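Local coordinates for DHHA1 domain protein (Clostridium perfringens, PDB 3KEW), which probably removes wrongly attached amino acids from tRNA, as zinc-dependent editing domains and free-standing relatives of alanyl-tRNA synthetase do, at residues Gly28-Leu33 with Glu73-Lys78; Phe39-Gly44 with Val61-Gly66; Gly51-Ile56 with Lys80-Glu85; Met95-Gly100 with Ile223-Gly228; Leu154-Tyr159 with Arg201-Leu206. All blocks are in the same frame, centred on the assembly; numbering follows the deposited sequence.

Contact 1 of 5, residues Gly28-Leu33 with Glu73-Lys78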
# COMPACT_ATOMS: atom_id res chain seq x y z
N GLY A 28 19.76 22.76 -2.53
CA GLY A 28 20.32 21.78 -3.46
C GLY A 28 19.31 20.99 -4.28
O GLY A 28 19.63 20.50 -5.36
N LYS A 29 18.08 20.89 -3.76
CA LYS A 29 17.03 20.06 -4.35
C LYS A 29 15.82 20.89 -4.80
O LYS A 29 15.53 21.95 -4.24
CB LYS A 29 16.57 19.00 -3.34
CG LYS A 29 17.66 18.02 -2.91
CD LYS A 29 17.33 17.40 -1.57
CE LYS A 29 18.56 16.77 -0.92
NZ LYS A 29 18.33 16.48 0.52
N PHE A 30 15.11 20.37 -5.80
CA PHE A 30 14.01 21.10 -6.43
C PHE A 30 12.66 20.42 -6.18
O PHE A 30 12.34 19.39 -6.78
CB PHE A 30 14.29 21.31 -7.92
CG PHE A 30 15.48 22.19 -8.19
CD1 PHE A 30 16.77 21.64 -8.25
CD2 PHE A 30 15.33 23.56 -8.34
CE1 PHE A 30 17.88 22.45 -8.48
CE2 PHE A 30 16.44 24.38 -8.58
CZ PHE A 30 17.71 23.82 -8.64
N HIS A 31 11.89 21.02 -5.27
CA HIS A 31 10.59 20.50 -4.87
C HIS A 31 9.52 20.94 -5.87
O HIS A 31 9.18 22.12 -5.93
CB HIS A 31 10.23 21.00 -3.46
CG HIS A 31 11.09 20.44 -2.37
ND1 HIS A 31 10.58 20.07 -1.14
CD2 HIS A 31 12.43 20.21 -2.31
CE1 HIS A 31 11.57 19.63 -0.37
NE2 HIS A 31 12.70 19.70 -1.06
N VAL A 32 8.99 19.99 -6.65
CA VAL A 32 8.00 20.33 -7.67
C VAL A 32 6.58 19.79 -7.42
O VAL A 32 6.39 18.71 -6.85
CB VAL A 32 8.46 19.96 -9.13
CG1 VAL A 32 9.82 20.59 -9.46
CG2 VAL A 32 8.49 18.45 -9.36
N LEU A 33 5.59 20.57 -7.85
CA LEU A 33 4.20 20.14 -7.85
C LEU A 33 3.88 19.79 -9.30
O LEU A 33 4.47 20.36 -10.23
CB LEU A 33 3.29 21.27 -7.36
CG LEU A 33 2.29 20.96 -6.25
CD1 LEU A 33 1.75 22.25 -5.66
CD2 LEU A 33 1.15 20.08 -6.75
N GLU A 73 16.50 15.94 -8.03
CA GLU A 73 17.92 16.21 -7.75
C GLU A 73 18.53 17.29 -8.66
O GLU A 73 19.54 17.90 -8.30
CB GLU A 73 18.77 14.93 -7.75
CG GLU A 73 19.26 14.43 -9.09
CD GLU A 73 20.36 13.38 -8.97
OE1 GLU A 73 20.82 12.87 -10.02
OE2 GLU A 73 20.77 13.05 -7.84
N LYS A 74 17.92 17.52 -9.82
CA LYS A 74 18.39 18.55 -10.75
C LYS A 74 17.30 19.56 -11.08
O LYS A 74 16.11 19.33 -10.82
CB LYS A 74 18.97 17.92 -12.02
CG LYS A 74 20.29 17.20 -11.80
CD LYS A 74 20.73 16.45 -13.03
CE LYS A 74 22.03 15.70 -12.75
NZ LYS A 74 22.62 15.09 -13.98
N GLU A 75 17.71 20.69 -11.65
CA GLU A 75 16.79 21.76 -12.01
C GLU A 75 16.00 21.40 -13.26
O GLU A 75 16.59 21.01 -14.28
CB GLU A 75 17.55 23.07 -12.22
CG GLU A 75 16.63 24.29 -12.29
CD GLU A 75 17.38 25.60 -12.46
OE1 GLU A 75 16.93 26.61 -11.87
OE2 GLU A 75 18.40 25.62 -13.17
N PRO A 76 14.66 21.51 -13.19
CA PRO A 76 13.81 21.36 -14.37
C PRO A 76 14.08 22.46 -15.39
O PRO A 76 14.31 23.61 -15.01
CB PRO A 76 12.39 21.50 -13.81
CG PRO A 76 12.55 22.17 -12.49
CD PRO A 76 13.87 21.73 -11.96
N LYS A 77 14.09 22.09 -16.67
CA LYS A 77 14.20 23.05 -17.75
C LYS A 77 12.83 23.15 -18.43
O LYS A 77 12.09 24.11 -18.21
CB LYS A 77 15.31 22.66 -18.74
CG LYS A 77 16.70 23.23 -18.39
CD LYS A 77 17.38 22.49 -17.24
CE LYS A 77 18.27 23.42 -16.41
NZ LYS A 77 19.59 23.72 -17.05
N LYS A 78 12.51 22.13 -19.23
CA LYS A 78 11.18 21.95 -19.81
C LYS A 78 10.18 21.66 -18.69
O LYS A 78 10.51 20.97 -17.72
CB LYS A 78 11.21 20.81 -20.83
CG LYS A 78 9.94 20.66 -21.66
CD LYS A 78 10.16 19.64 -22.77
CE LYS A 78 8.86 19.32 -23.51
NZ LYS A 78 8.27 20.51 -24.19
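The ring of Phe30 lies under the backbone and side chain of Glu75, which crosses it at a slant. Glu75 CA sits over the ring face in a CH-pi contact, 3.8 Å from the Phe30 centroid and 15° off the ring normal. With its CG anti to the backbone N (chi1 -167°) and the rest extended, Glu75 runs on over the rim, its CG standing 3.7 Å above Phe30 CE2; the carboxylate is turned 35° from the ring plane. Strand 29-34 belongs to a six-stranded antiparallel barrel, and Glu73-Lys78 is the loop that leaves neighbouring strand 67-72 on its way to strand 82-86. Val23 and Glu25 of strand 15-26 also touch the Phe30 side chain. At the root of the ring, Pro76 CD packs 4.1 Å from Phe30 CB, and Pro76 CG reaches buried Val32 CG1 at 4.4 Å. Lys74 O approaches the ring obliquely, 3.5 Å from Phe30 CD1.

Contact 2 of 5, residues Phe39-Gly44 with Val61-Gly66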
# COMPACT_ATOMS: atom_id res chain seq x y z
N PHE A 39 2.81 9.29 -8.54
CA PHE A 39 3.77 9.08 -7.45
C PHE A 39 3.02 9.08 -6.11
O PHE A 39 2.46 10.11 -5.71
CB PHE A 39 4.88 10.14 -7.45
CG PHE A 39 5.85 10.03 -8.62
CD1 PHE A 39 7.04 9.31 -8.49
CD2 PHE A 39 5.58 10.64 -9.84
CE1 PHE A 39 7.93 9.18 -9.56
CE2 PHE A 39 6.47 10.53 -10.91
CZ PHE A 39 7.64 9.80 -10.78
N PHE A 40 3.00 7.92 -5.45
CA PHE A 40 2.42 7.77 -4.11
C PHE A 40 3.37 8.46 -3.14
O PHE A 40 4.59 8.22 -3.21
CB PHE A 40 2.29 6.27 -3.77
CG PHE A 40 1.48 5.96 -2.53
CD1 PHE A 40 1.97 5.07 -1.57
CD2 PHE A 40 0.22 6.53 -2.33
CE1 PHE A 40 1.22 4.74 -0.43
CE2 PHE A 40 -0.53 6.22 -1.19
CZ PHE A 40 -0.03 5.32 -0.24
N PRO A 41 2.84 9.37 -2.29
CA PRO A 41 3.65 10.01 -1.23
C PRO A 41 3.91 9.14 0.01
O PRO A 41 4.81 9.45 0.81
CB PRO A 41 2.81 11.24 -0.85
CG PRO A 41 1.40 10.84 -1.15
CD PRO A 41 1.45 9.87 -2.30
N GLY A 42 3.15 8.05 0.15
CA GLY A 42 3.14 7.25 1.37
C GLY A 42 1.77 7.31 2.02
O GLY A 42 1.02 8.25 1.79
N GLY A 43 1.45 6.30 2.84
CA GLY A 43 0.14 6.23 3.51
C GLY A 43 -0.23 4.84 4.01
O GLY A 43 0.09 3.84 3.37
N GLY A 44 -0.90 4.79 5.16
CA GLY A 44 -1.29 3.51 5.78
C GLY A 44 -0.16 2.56 6.17
O GLY A 44 -0.38 1.36 6.32
N VAL A 61 9.09 11.77 -2.29
CA VAL A 61 7.74 12.23 -2.56
C VAL A 61 7.05 12.34 -1.21
O VAL A 61 7.12 11.42 -0.39
CB VAL A 61 6.93 11.29 -3.50
CG1 VAL A 61 5.59 11.88 -3.82
CG2 VAL A 61 7.66 11.04 -4.80
N TYR A 62 6.42 13.48 -0.96
CA TYR A 62 5.67 13.70 0.26
C TYR A 62 4.39 14.47 -0.04
O TYR A 62 4.28 15.10 -1.10
CB TYR A 62 6.52 14.43 1.31
CG TYR A 62 6.98 15.82 0.92
CD1 TYR A 62 8.15 16.01 0.18
CD2 TYR A 62 6.26 16.95 1.31
CE1 TYR A 62 8.58 17.29 -0.18
CE2 TYR A 62 6.68 18.23 0.97
CZ TYR A 62 7.84 18.40 0.23
OH TYR A 62 8.26 19.66 -0.12
N GLU A 63 3.45 14.42 0.89
CA GLU A 63 2.21 15.17 0.77
C GLU A 63 2.15 16.25 1.85
O GLU A 63 2.40 15.97 3.02
CB GLU A 63 0.99 14.26 0.87
CG GLU A 63 -0.32 14.94 0.48
CD GLU A 63 -1.53 14.03 0.56
OE1 GLU A 63 -1.38 12.82 0.27
OE2 GLU A 63 -2.62 14.52 0.91
N GLU A 64 1.85 17.47 1.44
CA GLU A 64 1.68 18.58 2.37
C GLU A 64 0.43 19.38 1.99
O GLU A 64 0.34 19.92 0.88
CB GLU A 64 2.93 19.46 2.37
CG GLU A 64 3.05 20.38 3.58
CD GLU A 64 4.29 21.27 3.52
OE1 GLU A 64 5.41 20.72 3.50
OE2 GLU A 64 4.13 22.50 3.49
N GLU A 65 -0.52 19.43 2.93
CA GLU A 65 -1.81 20.12 2.77
C GLU A 65 -2.60 19.68 1.53
O GLU A 65 -3.14 20.51 0.80
CB GLU A 65 -1.64 21.65 2.82
CG GLU A 65 -1.35 22.20 4.22
CD GLU A 65 -0.80 23.62 4.18
OE1 GLU A 65 -1.11 24.37 3.22
OE2 GLU A 65 -0.06 23.99 5.12
N GLY A 66 -2.64 18.37 1.31
CA GLY A 66 -3.36 17.79 0.18
C GLY A 66 -2.64 17.88 -1.15
O GLY A 66 -3.24 17.64 -2.19
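Val61 spreads its two methyls beneath the chain at Phe39-Pro41, one to each end. Val61 CG1, anti to the backbone N (chi1 -175°), reaches Pro41 CA at 3.7 Å and lies 3.8 Å from Phe40 O. Val61 CG2 goes the other way, to Phe39 CB at 3.9 Å, the two side chains crossing at about a right angle. The Phe39 ring then leads off from Val61 and meets the ring of His70 with the planes steeply inclined. Strand 56-64 is a member of the six-stranded antiparallel barrel, and the 39-44 loop, running between strands 36-37 and 51-53, lays Phe39 and Pro41 on it. Pro41 takes the next position along: its CB rests on the strand backbone, 3.7 Å from Glu63 N, while its ring lies beside the Glu63 side chain, both pointing the same way. Glu63 is extended, and its OE1 ends 3.7 Å from Pro41 CG. This pairing is at the exposed margin, whereas Val61 and Phe39 are buried. Two carbonyl oxygens, Pro41 O and Val61 O, come within 3.3 Å of each other as a pair of acceptors, so this approach brings no bond. Tyr62 turns to the other side of the strand, where its hydroxyl is hydrogen-bonded to His31 ND1; Phe40 also points away from the strand, meeting Tyr7 edge-to-face.

Contact 3 of 5, residues Gly51-Ile56 with Lys80-Glu85; sequences GLIDGI and KNLQCE
Leu52 and Glu85 form a hydrogen-bonded antiparallel pair, exchanging two backbone bonds: Leu52 N to Glu85 O and Glu85 N to Leu52 O, both 2.9 Å. The first is nearly straight, with 169° at the hydrogen. Here strands 51-53 and 82-86 meet as neighbours in the six-stranded antiparallel barrel; the axes of segments 51-53 and 82-85 pass 4.8 Å apart, with 171° between their directions. A third bond, Asp54 N to Gln83 O, carries the pairing into the type I' turn Ile53-Ile56, which leads into strand 56-64. Gln83 O also accepts from a water that in turn accepts from Gly55 N, so one carbonyl holds the turn at two points. Between the bonded positions, Ile53 and Cys84 make a non-hydrogen-bonded pair whose side chains share the buried face: Ile53 CG1 is 3.9 Å from Cys84 SG. Phe39, His70 and Leu72 pack on Ile53 from elsewhere in the barrel region. On the other face, Leu52 and Glu85 lie side by side, pointing the same way, with only a loose approach between the leucine methyl and the carboxylate. Leu82 completes the packing at the turn end by dividing its branches. Its CD1 goes to Ile53 CG2, while CD2 comes against the carboxylate carbon of Asp54, which chi1 of -170° swings toward it, leaving Leu82 CD2 3.8 Å from Asp54 CG.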
# COMPACT_ATOMS: atom_id res chain seq x y z
N GLY A 51 11.53 7.46 -8.82
CA GLY A 51 11.48 7.32 -10.27
C GLY A 51 12.06 8.51 -11.01
O GLY A 51 13.06 9.09 -10.57
N LEU A 52 11.45 8.85 -12.14
CA LEU A 52 11.95 9.93 -13.01
C LEU A 52 10.84 10.86 -13.46
O LEU A 52 9.74 10.42 -13.79
CB LEU A 52 12.63 9.35 -14.26
CG LEU A 52 13.81 8.39 -14.20
CD1 LEU A 52 14.03 7.78 -15.57
CD2 LEU A 52 15.07 9.10 -13.72
N ILE A 53 11.14 12.16 -13.45
CA ILE A 53 10.32 13.19 -14.09
C ILE A 53 11.23 13.91 -15.09
O ILE A 53 12.22 14.54 -14.69
CB ILE A 53 9.72 14.18 -13.07
CG1 ILE A 53 8.57 13.51 -12.30
CG2 ILE A 53 9.23 15.47 -13.77
CD1 ILE A 53 8.15 14.23 -11.05
N ASP A 54 10.91 13.77 -16.39
CA ASP A 54 11.70 14.32 -17.50
C ASP A 54 13.18 13.89 -17.42
O ASP A 54 14.09 14.70 -17.63
CB ASP A 54 11.55 15.85 -17.58
CG ASP A 54 12.14 16.44 -18.86
OD1 ASP A 54 11.85 15.92 -19.96
OD2 ASP A 54 12.91 17.42 -18.75
N GLY A 55 13.41 12.62 -17.08
CA GLY A 55 14.77 12.08 -16.95
C GLY A 55 15.52 12.51 -15.70
O GLY A 55 16.65 12.08 -15.48
N ILE A 56 14.90 13.36 -14.88
CA ILE A 56 15.51 13.82 -13.63
C ILE A 56 14.99 12.95 -12.50
O ILE A 56 13.77 12.79 -12.35
CB ILE A 56 15.18 15.31 -13.33
CG1 ILE A 56 15.44 16.19 -14.57
CG2 ILE A 56 15.98 15.80 -12.12
CD1 ILE A 56 14.67 17.53 -14.55
N LYS A 80 6.35 21.41 -19.51
CA LYS A 80 5.07 20.91 -20.03
C LYS A 80 5.25 19.58 -20.74
O LYS A 80 6.31 19.32 -21.31
CB LYS A 80 4.42 21.93 -20.97
CG LYS A 80 3.79 23.11 -20.25
CD LYS A 80 3.21 24.14 -21.20
CE LYS A 80 2.52 25.24 -20.40
NZ LYS A 80 1.93 26.29 -21.27
N ASN A 81 4.20 18.74 -20.68
CA ASN A 81 4.14 17.47 -21.41
C ASN A 81 5.36 16.57 -21.12
O ASN A 81 6.01 16.05 -22.02
CB ASN A 81 3.96 17.73 -22.92
CG ASN A 81 3.54 16.50 -23.69
OD1 ASN A 81 2.63 15.77 -23.28
ND2 ASN A 81 4.19 16.26 -24.82
N LEU A 82 5.66 16.41 -19.83
CA LEU A 82 6.86 15.69 -19.43
C LEU A 82 6.59 14.20 -19.29
O LEU A 82 5.54 13.80 -18.78
CB LEU A 82 7.39 16.24 -18.10
CG LEU A 82 7.61 17.75 -18.00
CD1 LEU A 82 7.85 18.10 -16.56
CD2 LEU A 82 8.77 18.21 -18.88
N GLN A 83 7.54 13.39 -19.75
CA GLN A 83 7.52 11.95 -19.52
C GLN A 83 7.89 11.65 -18.07
O GLN A 83 9.02 11.90 -17.64
CB GLN A 83 8.49 11.23 -20.46
CG GLN A 83 7.80 10.41 -21.54
CD GLN A 83 6.98 9.26 -20.98
OE1 GLN A 83 5.75 9.34 -20.89
NE2 GLN A 83 7.65 8.17 -20.60
N CYS A 84 6.93 11.11 -17.33
CA CYS A 84 7.14 10.74 -15.93
C CYS A 84 6.94 9.25 -15.73
O CYS A 84 5.90 8.70 -16.12
CB CYS A 84 6.18 11.50 -15.03
SG CYS A 84 6.13 13.28 -15.27
N GLU A 85 7.93 8.59 -15.13
CA GLU A 85 7.85 7.15 -14.90
C GLU A 85 8.25 6.71 -13.49
O GLU A 85 9.25 7.16 -12.94
CB GLU A 85 8.62 6.36 -15.97
CG GLU A 85 9.85 7.04 -16.53
CD GLU A 85 10.25 6.49 -17.89
OE1 GLU A 85 9.38 6.46 -18.79
OE2 GLU A 85 11.42 6.10 -18.06
O HOH W 1 11.44 10.44 -17.70

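Contact 4 of 5, residues Met95-Gly100 with Ile223-Gly228; sequences MQQHLG and IEYVAG. With ZN (zinc ion), chain C.
The helix that supplies two histidines to the zinc site, His98 and His102, is held here against the end of strand 220-227. His98 NE2 binds the zinc ion at 2.3 Å; His102, Cys195 and three waters complete its shell, and Gln46 fixes the far side of the His98 ring by accepting from ND1. His98 points away from the strand, so the metal and the sheet take different sides of the helix. Gln97 reaches the strand with the end of its chain, which bends at chi2 (-36°) to lay its amide along the backbone of Ala227. Gln97 OE1 accepts from Ala227 N at 3.0 Å, in the carbonyl plane and on a lone pair. Gln97 NE2 returns a bond to Ala227 O, also 3.0 Å and nearly straight at 172°, though it arrives from above that carbonyl's plane. This two-way grip ties helix 88-112 to the four-stranded antiparallel sheet it packs on. A water bridges Gln97 OE1 to Tyr225 O, and Asp93 O takes a further bond from Gln97 NE2, so both ends of the buried amide are satisfied. Tyr225 brings its hydroxyl to Gln97 O, which lies at the ring edge; the modelled 2.4 Å between Tyr225 OH and Gln97 O is very short, so the exact length is doubtful. Ala227 CB packs 3.8 Å from Gln96 O, and the Gln96 amide lies against Gly228 CA while its NE2 bonds Asp205 O.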
# COMPACT_ATOMS: atom_id res chain seq x y z
N MET A 95 3.21 -2.65 -2.79
CA MET A 95 1.83 -3.09 -3.04
C MET A 95 1.60 -4.53 -2.53
O MET A 95 0.61 -4.80 -1.85
CB MET A 95 1.47 -2.98 -4.54
CG MET A 95 1.35 -1.54 -5.11
SD MET A 95 1.20 -1.39 -6.91
CE MET A 95 -0.51 -1.93 -7.09
N GLN A 96 2.54 -5.43 -2.87
CA GLN A 96 2.47 -6.85 -2.46
C GLN A 96 2.58 -7.06 -0.95
O GLN A 96 1.80 -7.84 -0.38
CB GLN A 96 3.54 -7.68 -3.19
CG GLN A 96 3.29 -7.86 -4.68
CD GLN A 96 4.40 -8.61 -5.38
OE1 GLN A 96 5.57 -8.27 -5.26
NE2 GLN A 96 4.02 -9.62 -6.15
N GLN A 97 3.52 -6.38 -0.30
CA GLN A 97 3.69 -6.51 1.17
C GLN A 97 2.48 -6.03 1.95
O GLN A 97 2.15 -6.61 2.99
CB GLN A 97 4.93 -5.79 1.70
CG GLN A 97 6.23 -6.10 0.98
CD GLN A 97 6.36 -7.55 0.52
OE1 GLN A 97 6.30 -8.48 1.33
NE2 GLN A 97 6.59 -7.73 -0.78
N HIS A 98 1.83 -4.98 1.46
CA HIS A 98 0.68 -4.40 2.14
C HIS A 98 -0.55 -5.30 2.01
O HIS A 98 -1.22 -5.59 3.00
CB HIS A 98 0.38 -2.99 1.61
CG HIS A 98 -0.45 -2.15 2.53
ND1 HIS A 98 -0.43 -0.78 2.49
CD2 HIS A 98 -1.32 -2.48 3.52
CE1 HIS A 98 -1.25 -0.29 3.40
NE2 HIS A 98 -1.80 -1.31 4.05
N LEU A 99 -0.86 -5.73 0.79
CA LEU A 99 -1.97 -6.66 0.57
C LEU A 99 -1.67 -8.00 1.26
O LEU A 99 -2.57 -8.62 1.82
CB LEU A 99 -2.28 -6.85 -0.93
CG LEU A 99 -3.33 -7.92 -1.32
CD1 LEU A 99 -4.69 -7.63 -0.70
CD2 LEU A 99 -3.49 -8.09 -2.82
N GLY A 100 -0.41 -8.43 1.22
CA GLY A 100 0.05 -9.61 1.96
C GLY A 100 -0.34 -9.59 3.43
O GLY A 100 -0.87 -10.57 3.95
N ILE A 223 4.57 -11.71 13.72
CA ILE A 223 4.84 -12.63 12.62
C ILE A 223 5.59 -11.94 11.48
O ILE A 223 5.08 -10.97 10.92
CB ILE A 223 3.50 -13.22 12.09
CG1 ILE A 223 2.79 -14.00 13.20
CG2 ILE A 223 3.73 -14.09 10.87
CD1 ILE A 223 1.47 -14.58 12.79
N GLU A 224 6.80 -12.40 11.15
CA GLU A 224 7.55 -11.91 9.98
C GLU A 224 7.13 -12.62 8.69
O GLU A 224 7.11 -13.85 8.64
CB GLU A 224 9.06 -12.09 10.17
CG GLU A 224 9.75 -10.98 10.92
CD GLU A 224 11.22 -11.24 11.16
OE1 GLU A 224 11.66 -11.08 12.32
OE2 GLU A 224 11.95 -11.60 10.20
N TYR A 225 6.83 -11.85 7.64
CA TYR A 225 6.42 -12.45 6.36
C TYR A 225 7.06 -11.78 5.15
O TYR A 225 7.55 -10.64 5.22
CB TYR A 225 4.88 -12.46 6.22
CG TYR A 225 4.31 -11.08 5.95
CD1 TYR A 225 3.92 -10.26 7.00
CD2 TYR A 225 4.19 -10.59 4.63
CE1 TYR A 225 3.42 -8.99 6.76
CE2 TYR A 225 3.70 -9.32 4.38
CZ TYR A 225 3.31 -8.53 5.45
OH TYR A 225 2.83 -7.28 5.22
N VAL A 226 7.03 -12.50 4.03
CA VAL A 226 7.43 -11.98 2.71
C VAL A 226 6.39 -12.39 1.67
O VAL A 226 5.87 -13.50 1.70
CB VAL A 226 8.84 -12.49 2.27
CG1 VAL A 226 9.94 -11.67 2.91
CG2 VAL A 226 9.02 -13.97 2.60
N ALA A 227 6.06 -11.46 0.78
CA ALA A 227 5.17 -11.75 -0.34
C ALA A 227 5.86 -11.40 -1.65
O ALA A 227 6.79 -10.59 -1.67
CB ALA A 227 3.85 -10.99 -0.20
N GLY A 228 5.42 -12.03 -2.74
CA GLY A 228 5.90 -11.71 -4.08
C GLY A 228 7.35 -12.06 -4.33
O GLY A 228 7.79 -13.17 -4.02
ZN ZN C . -3.74 -1.29 5.33
O HOH W 2 7.95 -8.22 3.45
O HOH W 3 -5.46 -1.01 6.72
O HOH W 4 -3.13 -2.62 7.13
O HOH W 5 -2.73 0.52 6.55

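Contact 5 of 5, residues Leu154-Tyr159 with Arg201-Leu206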
# COMPACT_ATOMS: atom_id res chain seq x y z
N LEU A 154 -8.89 -13.88 -5.65
CA LEU A 154 -10.01 -13.03 -5.25
C LEU A 154 -9.78 -11.60 -5.72
O LEU A 154 -8.64 -11.13 -5.80
CB LEU A 154 -10.23 -13.07 -3.74
CG LEU A 154 -10.26 -14.41 -3.02
CD1 LEU A 154 -10.43 -14.18 -1.53
CD2 LEU A 154 -11.36 -15.31 -3.57
N GLU A 155 -10.88 -10.93 -6.06
CA GLU A 155 -10.85 -9.52 -6.41
C GLU A 155 -10.52 -8.67 -5.17
O GLU A 155 -11.05 -8.92 -4.09
CB GLU A 155 -12.21 -9.10 -6.99
CG GLU A 155 -12.22 -7.71 -7.62
CD GLU A 155 -13.62 -7.20 -7.94
OE1 GLU A 155 -14.62 -7.87 -7.59
OE2 GLU A 155 -13.73 -6.10 -8.53
N VAL A 156 -9.62 -7.70 -5.34
CA VAL A 156 -9.33 -6.73 -4.30
C VAL A 156 -9.77 -5.34 -4.78
O VAL A 156 -9.13 -4.74 -5.64
CB VAL A 156 -7.82 -6.73 -3.92
CG1 VAL A 156 -7.57 -5.78 -2.75
CG2 VAL A 156 -7.33 -8.14 -3.57
N LYS A 157 -10.86 -4.83 -4.22
CA LYS A 157 -11.39 -3.51 -4.60
C LYS A 157 -10.87 -2.39 -3.69
O LYS A 157 -10.99 -2.47 -2.47
CB LYS A 157 -12.92 -3.52 -4.59
CG LYS A 157 -13.53 -4.63 -5.42
CD LYS A 157 -15.02 -4.42 -5.71
CE LYS A 157 -15.91 -4.80 -4.53
NZ LYS A 157 -17.35 -4.86 -4.91
N SER A 158 -10.28 -1.36 -4.30
CA SER A 158 -9.92 -0.13 -3.60
C SER A 158 -10.80 1.03 -4.07
O SER A 158 -10.80 1.38 -5.26
CB SER A 158 -8.44 0.23 -3.82
OG SER A 158 -7.60 -0.77 -3.28
N TYR A 159 -11.55 1.62 -3.15
CA TYR A 159 -12.52 2.65 -3.50
C TYR A 159 -12.74 3.68 -2.39
O TYR A 159 -12.49 3.40 -1.21
CB TYR A 159 -13.86 2.04 -3.96
CG TYR A 159 -14.51 1.06 -3.00
CD1 TYR A 159 -15.54 1.46 -2.15
CD2 TYR A 159 -14.11 -0.28 -2.96
CE1 TYR A 159 -16.14 0.56 -1.27
CE2 TYR A 159 -14.70 -1.18 -2.08
CZ TYR A 159 -15.72 -0.76 -1.25
OH TYR A 159 -16.30 -1.68 -0.38
N ARG A 201 -4.93 -5.34 -7.59
CA ARG A 201 -6.37 -5.47 -7.80
C ARG A 201 -6.87 -6.89 -7.66
O ARG A 201 -8.08 -7.14 -7.76
CB ARG A 201 -6.79 -4.90 -9.16
CG ARG A 201 -7.05 -3.41 -9.15
CD ARG A 201 -7.81 -2.98 -10.39
NE ARG A 201 -7.47 -1.61 -10.78
CZ ARG A 201 -8.14 -0.90 -11.67
NH1 ARG A 201 -9.21 -1.40 -12.28
NH2 ARG A 201 -7.74 0.34 -11.95
N ASN A 202 -5.95 -7.82 -7.45
CA ASN A 202 -6.29 -9.20 -7.15
C ASN A 202 -5.26 -9.88 -6.25
O ASN A 202 -4.12 -9.41 -6.12
CB ASN A 202 -6.55 -10.00 -8.44
CG ASN A 202 -5.40 -9.93 -9.43
OD1 ASN A 202 -4.27 -10.30 -9.14
ND2 ASN A 202 -5.71 -9.46 -10.64
N THR A 203 -5.66 -10.99 -5.62
CA THR A 203 -4.73 -11.76 -4.76
C THR A 203 -3.66 -12.54 -5.55
O THR A 203 -2.57 -12.80 -5.03
CB THR A 203 -5.48 -12.69 -3.78
OG1 THR A 203 -6.30 -13.61 -4.51
CG2 THR A 203 -6.35 -11.88 -2.78
N ARG A 204 -3.96 -12.88 -6.81
CA ARG A 204 -2.99 -13.57 -7.69
C ARG A 204 -1.72 -12.76 -7.90
O ARG A 204 -0.63 -13.33 -8.00
CB ARG A 204 -3.64 -13.94 -9.04
CG ARG A 204 -2.78 -14.74 -10.03
CD ARG A 204 -2.17 -16.01 -9.45
NE ARG A 204 -1.22 -16.63 -10.38
CZ ARG A 204 0.06 -16.28 -10.51
NH1 ARG A 204 0.58 -15.30 -9.77
NH2 ARG A 204 0.83 -16.92 -11.38
N ASP A 205 -1.86 -11.43 -7.94
CA ASP A 205 -0.72 -10.51 -8.02
C ASP A 205 0.31 -10.63 -6.89
O ASP A 205 1.44 -10.17 -7.04
CB ASP A 205 -1.22 -9.06 -8.09
CG ASP A 205 -1.45 -8.59 -9.52
OD1 ASP A 205 -1.35 -7.36 -9.75
OD2 ASP A 205 -1.72 -9.42 -10.41
N LEU A 206 -0.07 -11.26 -5.78
CA LEU A 206 0.86 -11.54 -4.69
C LEU A 206 1.90 -12.62 -5.00
O LEU A 206 2.94 -12.67 -4.34
CB LEU A 206 0.10 -11.94 -3.43
CG LEU A 206 -0.23 -10.96 -2.31
CD1 LEU A 206 -0.08 -9.52 -2.73
CD2 LEU A 206 -1.63 -11.24 -1.85
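Glu155 and Asn202 face each other as a single backbone bridge, CA to CA 4.6 Å, with bonds on both sides of it. Val156 N gives to Arg201 O at 2.9 Å, coming from well above the carbonyl plane, and Thr203 N gives to Leu154 O at 3.0 Å, in the carbonyl plane. The Thr203 side chain adds a third link: with OG1 set between its own backbone N and carbonyl carbon (chi1 59°), the hydroxyl accepts from Leu154 N at 2.8 Å, a bent bond of 134°. The same hydroxyl is hydrogen-bonded to Leu149 O, so it spans from the end of helix 136-152 to the chain just after it. Thr203 CG2 turns to the apolar side and meets Val156 CG2 at 3.9 Å. Val156 CG2 also lies over the backbone between Asn202 and Thr203, 3.8 Å from Asn202 C. Asn202 sends its side chain away from the bridge: its OD1 accepts from Asp205 N at 2.9 Å, an Asx motif in the chain that runs into the short 3-10 segment ending at Leu206. Residues 201-206 fall in the family region named for the second additional domain of threonyl- and alanyl-tRNA synthetases. The pairing takes in the first residue of strand 156-159, an outermost strand of a three-stranded antiparallel sheet in which it is bonded to strand 184-187, while Val156 and Leu206 both pack on Leu99 of helix 88-112.

Contacts 1, 2 and 3 belong to the six-stranded barrel; contacts 4 and 5 lie across the chain's centre from contacts 1 and 2, around helix 88-112. Contact 4 is wholly buried, and the other four are partly exposed. Chemistry follows place: contacts 1 and 2 lay loops on strands by packing alone, contact 3 is true strand pairing, contact 4 bonds side chains to backbone, and contact 5 adds a threonine hydroxyl to backbone bonds. Phe39 of contact 2 packs against the Leu52 and Glu85 backbone oxygens of contact 3, whose Ile56 touches the loop of contact 1. Gly44 of contact 2 meets His98, joining the barrel side to contact 4, while contact 5 is nested in the chain loop that contact 4 closes.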